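Local coordinates for inactivation-no-after-potential D protein (Drosophila melanogaster, PDB 2QKV), which serves as a multi-PDZ scaffold in fly phototransduction, probably gathering signalling proteins through its PDZ domains, at residues 66-69 against 70-73. The protein carries 1 engineered substitution. Numbering follows the deposited sequence.
Engineered in segment 70-73: Ser72 (natural residue Cys).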
ATOM      1  N   GLY A  66      -5.619   7.096   0.117  1.00  8.98           N
ATOM      2  CA  GLY A  66      -5.242   6.198   1.191  1.00 10.16           C
ATOM      3  C   GLY A  66      -6.338   5.477   1.946  1.00  8.89           C
ATOM      4  O   GLY A  66      -6.043   4.672   2.817  1.00  8.45           O
ATOM      5  N   LEU A  67      -7.595   5.756   1.646  1.00  8.52           N
ATOM      6  CA  LEU A  67      -8.661   5.094   2.378  1.00  9.11           C
ATOM      7  C   LEU A  67      -8.899   3.669   1.914  1.00  7.47           C
ATOM      8  O   LEU A  67      -8.754   3.353   0.729  1.00  8.24           O
ATOM      9  CB  LEU A  67      -9.988   5.855   2.222  1.00  8.51           C
ATOM     10  CG  LEU A  67     -10.130   7.274   2.775  1.00  8.78           C
ATOM     11  CD1 LEU A  67     -11.575   7.754   2.548  1.00  8.34           C
ATOM     12  CD2 LEU A  67      -9.814   7.287   4.270  1.00  8.83           C
ATOM     13  N   PRO A  68      -9.245   2.772   2.849  1.00  7.90           N
ATOM     14  CA  PRO A  68      -9.529   1.382   2.474  1.00  7.96           C
ATOM     15  C   PRO A  68     -10.787   1.456   1.624  1.00  6.99           C
ATOM     16  O   PRO A  68     -11.640   2.320   1.866  1.00  7.16           O
ATOM     17  CB  PRO A  68      -9.840   0.704   3.812  1.00  9.08           C
ATOM     18  CG  PRO A  68      -9.055   1.507   4.801  1.00 10.83           C
ATOM     19  CD  PRO A  68      -9.195   2.929   4.312  1.00  9.70           C
ATOM     20  N   PHE A  69     -10.924   0.568   0.649  1.00  7.05           N
ATOM     21  CA  PHE A  69     -12.110   0.617  -0.193  1.00  7.02           C
ATOM     22  C   PHE A  69     -13.383   0.392   0.622  1.00  7.80           C
ATOM     23  O   PHE A  69     -14.442   0.928   0.290  1.00  8.57           O
ATOM     24  CB  PHE A  69     -12.011  -0.404  -1.332  1.00  7.49           C
ATOM     25  CG  PHE A  69     -13.098  -0.265  -2.356  1.00  7.90           C
ATOM     26  CD1 PHE A  69     -13.287   0.944  -3.025  1.00  7.98           C
ATOM     27  CD2 PHE A  69     -13.941  -1.326  -2.641  1.00  8.77           C
ATOM     28  CE1 PHE A  69     -14.309   1.095  -3.963  1.00  9.60           C
ATOM     29  CE2 PHE A  69     -14.962  -1.189  -3.574  1.00  8.80           C
ATOM     30  CZ  PHE A  69     -15.149   0.026  -4.239  1.00 10.61           C
ATOM     31  N   GLN A  70     -13.283  -0.375   1.700  1.00  7.86           N
ATOM     32  CA  GLN A  70     -14.466  -0.594   2.529  1.00  8.76           C
ATOM     33  C   GLN A  70     -14.997   0.732   3.114  1.00  8.90           C
ATOM     34  O   GLN A  70     -16.187   0.854   3.398  1.00  8.75           O
ATOM     35  CB  GLN A  70     -14.150  -1.599   3.643  1.00 10.17           C
ATOM     36  CG  GLN A  70     -13.839  -3.018   3.124  1.00 15.32           C
ATOM     37  CD  GLN A  70     -12.350  -3.304   2.851  1.00 18.57           C
ATOM     38  OE1 GLN A  70     -11.559  -2.417   2.498  1.00 17.25           O
ATOM     39  NE2 GLN A  70     -11.972  -4.579   2.998  1.00 22.41           N
ATOM     40  N   VAL A  71     -14.114   1.718   3.288  1.00  6.79           N
ATOM     41  CA  VAL A  71     -14.516   3.033   3.793  1.00  7.41           C
ATOM     42  C   VAL A  71     -15.010   3.880   2.607  1.00  8.50           C
ATOM     43  O   VAL A  71     -16.110   4.439   2.643  1.00  8.41           O
ATOM     44  CB  VAL A  71     -13.318   3.767   4.488  1.00  7.91           C
ATOM     45  CG1 VAL A  71     -13.710   5.200   4.835  1.00  7.91           C
ATOM     46  CG2 VAL A  71     -12.900   3.015   5.749  1.00  7.66           C
ATOM     47  N   SER A  72     -14.206   3.990   1.550  1.00  7.87           N
ATOM     48  CA  SER A  72     -14.645   4.786   0.403  1.00  9.35           C
ATOM     49  C   SER A  72     -15.988   4.317  -0.135  1.00  9.29           C
ATOM     50  O   SER A  72     -16.886   5.129  -0.383  1.00  8.86           O
ATOM     51  CB  SER A  72     -13.622   4.736  -0.721  1.00 10.14           C
ATOM     52  OG  SER A  72     -12.442   5.361  -0.296  1.00 13.33           O
ATOM     53  N   TYR A  73     -16.137   3.008  -0.317  1.00  8.23           N
ATOM     54  CA  TYR A  73     -17.391   2.484  -0.839  1.00  7.63           C
ATOM     55  C   TYR A  73     -18.562   2.857   0.080  1.00  8.23           C
ATOM     56  O   TYR A  73     -19.636   3.213  -0.408  1.00  8.70           O
ATOM     57  CB  TYR A  73     -17.296   0.962  -0.991  1.00  9.91           C
ATOM     58  CG  TYR A  73     -18.580   0.288  -1.418  1.00 11.73           C
ATOM     59  CD1 TYR A  73     -18.822  -0.031  -2.754  1.00 13.98           C
ATOM     60  CD2 TYR A  73     -19.548  -0.040  -0.475  1.00 15.44           C
ATOM     61  CE1 TYR A  73     -20.017  -0.683  -3.139  1.00 10.46           C
ATOM     62  CE2 TYR A  73     -20.721  -0.670  -0.837  1.00 15.06           C
ATOM     63  CZ  TYR A  73     -20.954  -0.991  -2.158  1.00 11.94           C
ATOM     64  OH  TYR A  73     -22.139  -1.606  -2.483  1.00 13.89           O
TER
HETATM   65  O   HOH W   1     -10.590   3.443  -1.556  1.00 10.78           O
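Pro68 O accepts two backbone bonds from the first turn of helix 69-77. The bond from Ser72 N to Pro68 O, 3.1 Å, is the straighter one, and its donor lies in the carbonyl plane. Val71 N stands 2.9 Å from Pro68 O but well above that plane, and its N-H...O angle is 140°. Pro68 is the N-cap residue, and its ring carbon CD packs alongside Val71 CG2. One residue on, Tyr73 N donates to Phe69 O at 2.8 Å and continues the i to i+4 pattern that Ser72 N opens.

Leu67 O is tied to the helix through a water. This water donates to Leu67 O at 2.9 Å and also bonds Ser72 OG, also at 2.9 Å. Ser72 is engineered in place of cysteine, so its side of the bridge belongs to the mutant. The water also lies in the plane of the Phe69 ring, at its edge. Leu67 CD1 meets Val71 CG1 at 4.0 Å.

Phe69 CG is anti to the backbone N (chi1 -171°), and the ring reaches Tyr73 one turn later. Tyr73 CB sits over one face of the Phe69 ring, 4.1 Å from its centroid, a CH-pi contact. The Tyr73 ring turns its edge to that face in an offset edge-to-face pair, with planes at 64°. Phe69 also packs on Leu26 and Pro28 of strand 24-28 and on Cys33. With an alanine in its place, Tyr73 CB is likely to lose its aromatic face, and a gap would probably open toward Leu26 and Pro28.

In PDZ domains, this helix and the strand corresponding to 24-28 flank the peptide groove. The chemistry implies a helix start fixed mainly by backbone bonds, with an aromatic ring anchoring it to the sheet.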